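Local coordinates for transcriptional regulator, crp family (Thermotoga maritima, PDB 1O5L), which probably binds DNA as a transcription factor of the Crp family, with a cyclic nucleotide-binding type domain ahead of a helix-turn-helix domain, at residues 127-130 with 131-135. Sequence-based numbering, arbitrary orientation.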
loop_
_atom_site.group_PDB
_atom_site.type_symbol
_atom_site.label_atom_id
_atom_site.label_comp_id
_atom_site.label_asym_id
_atom_site.label_seq_id
_atom_site.Cartn_x
_atom_site.Cartn_y
_atom_site.Cartn_z
ATOM N N HIS A 127 2.416 -6.373 0.224
ATOM C CA HIS A 127 3.733 -5.825 -0.094
ATOM C C HIS A 127 4.161 -4.806 0.939
ATOM O O HIS A 127 5.334 -4.708 1.276
ATOM C CB HIS A 127 3.772 -5.220 -1.509
ATOM C CG HIS A 127 3.966 -6.234 -2.590
ATOM N ND1 HIS A 127 2.932 -6.683 -3.384
ATOM C CD2 HIS A 127 5.064 -6.924 -2.980
ATOM C CE1 HIS A 127 3.387 -7.598 -4.222
ATOM N NE2 HIS A 127 4.676 -7.761 -3.998
ATOM N N PHE A 128 3.204 -4.011 1.402
ATOM C CA PHE A 128 3.466 -3.049 2.457
ATOM C C PHE A 128 3.899 -3.723 3.769
ATOM O O PHE A 128 4.837 -3.293 4.403
ATOM C CB PHE A 128 2.237 -2.203 2.717
ATOM C CG PHE A 128 2.457 -1.113 3.726
ATOM C CD1 PHE A 128 3.447 -0.175 3.557
ATOM C CD2 PHE A 128 1.697 -1.040 4.859
ATOM C CE1 PHE A 128 3.637 0.830 4.483
ATOM C CE2 PHE A 128 1.904 -0.023 5.789
ATOM C CZ PHE A 128 2.858 0.902 5.589
ATOM N N ARG A 129 3.176 -4.752 4.162
ATOM C CA ARG A 129 3.399 -5.430 5.435
ATOM C C ARG A 129 4.795 -6.031 5.465
ATOM O O ARG A 129 5.505 -5.937 6.450
ATOM C CB ARG A 129 2.318 -6.512 5.630
ATOM C CG ARG A 129 2.358 -7.252 6.978
ATOM C CD ARG A 129 1.388 -8.419 7.072
ATOM N NE ARG A 129 1.667 -9.362 5.992
ATOM C CZ ARG A 129 2.716 -10.199 5.967
ATOM N NH1 ARG A 129 3.598 -10.229 6.969
ATOM N NH2 ARG A 129 2.890 -11.014 4.924
ATOM N N VAL A 130 5.174 -6.634 4.349
ATOM C CA VAL A 130 6.485 -7.249 4.198
ATOM C C VAL A 130 7.662 -6.237 4.342
ATOM O O VAL A 130 8.616 -6.504 5.051
ATOM C CB VAL A 130 6.560 -8.001 2.854
ATOM C CG1 VAL A 130 7.991 -8.122 2.366
ATOM C CG2 VAL A 130 5.919 -9.377 2.997
ATOM N N VAL A 131 7.558 -5.092 3.676
ATOM C CA VAL A 131 8.594 -4.066 3.747
ATOM C C VAL A 131 8.626 -3.421 5.169
ATOM O O VAL A 131 9.688 -3.150 5.729
ATOM C CB VAL A 131 8.437 -3.055 2.582
ATOM C CG1 VAL A 131 7.130 -2.326 2.640
ATOM C CG2 VAL A 131 9.502 -2.012 2.623
ATOM N N SER A 132 7.453 -3.247 5.764
ATOM C CA SER A 132 7.331 -2.666 7.093
ATOM C C SER A 132 7.980 -3.524 8.191
ATOM O O SER A 132 8.694 -2.997 9.053
ATOM C CB SER A 132 5.858 -2.377 7.404
ATOM O OG SER A 132 5.683 -1.900 8.744
ATOM N N GLU A 133 7.731 -4.829 8.141
ATOM C CA GLU A 133 8.264 -5.802 9.101
ATOM C C GLU A 133 9.775 -5.944 8.955
ATOM O O GLU A 133 10.486 -5.976 9.942
ATOM C CB GLU A 133 7.550 -7.180 8.966
ATOM C CG GLU A 133 6.141 -7.179 9.588
ATOM C CD GLU A 133 5.347 -8.475 9.421
ATOM O OE1 GLU A 133 5.920 -9.494 9.000
ATOM O OE2 GLU A 133 4.126 -8.471 9.730
ATOM N N LYS A 134 10.254 -5.999 7.716
ATOM C CA LYS A 134 11.682 -5.985 7.430
ATOM C C LYS A 134 12.356 -4.727 7.997
ATOM O O LYS A 134 13.401 -4.816 8.656
ATOM C CB LYS A 134 11.914 -6.080 5.904
ATOM C CG LYS A 134 13.402 -6.197 5.499
ATOM C CD LYS A 134 13.605 -6.573 4.029
ATOM C CE LYS A 134 15.070 -6.476 3.625
ATOM N NZ LYS A 134 15.299 -6.615 2.171
ATOM N N LEU A 135 11.754 -3.562 7.739
ATOM C CA LEU A 135 12.274 -2.296 8.243
ATOM C C LEU A 135 12.324 -2.234 9.758
ATOM O O LEU A 135 13.271 -1.687 10.293
ATOM C CB LEU A 135 11.454 -1.098 7.718
ATOM C CG LEU A 135 11.955 0.318 8.040
ATOM C CD1 LEU A 135 13.431 0.525 7.628
ATOM C CD2 LEU A 135 11.080 1.360 7.348
#
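Arg-129 sends CG anti to its own backbone nitrogen (chi1 -176°) and then bends at chi3, while Glu-133, one turn on, has CG anti to its carbonyl carbon (chi1 -76°), which heads its extended chain back toward Arg-129; together these torsions bring one guanidinium nitrogen up to the carboxylate, the two side chains crossing at a slant on helix 114-139. Arg-129 NH1 forms the salt bridge, 3.2 Å from Glu-133 OE1, and also gives a weak hydrogen bond to OE2 of the same carboxylate at 3.3 Å. Both oxygens lie at the guanidinium edge, but the planes are 61° apart and the pairing is not flat; nor is it two-pronged, since the single nitrogen NH1 meets both oxygens. Arg-129 also reaches through NH2 to a salt bridge with Glu-126, and two acids of the same helix share its guanidinium. With an alanine at Glu-133, NH1 would probably lose its carboxylate partner, leaving Glu-126 as the remaining acid of the pair.

Underneath runs regular i to i+4 backbone bonding, for instance Ser-132 N to Phe-128 O at 2.9 Å and Glu-133 N to Arg-129 O at 3.0 Å. Round the helix, Val-131 CG1 lies 4.4 Å from Phe-128 CD1, meeting the ring obliquely. The Phe-128 ring meets that of Phe-78 of the second subunit, and Phe-128 and Val-131 pack on Val-131 and Leu-135, respectively, of that subunit. Such a long helix, paired with its mate, is the familiar dimerisation element of Crp-type regulators. The chemistry divides the helix accordingly: a mainly apolar side, with Ser-132 among it, turns to the partner subunit, while the flank carries an arginine whose charge is probably balanced by two glutamates.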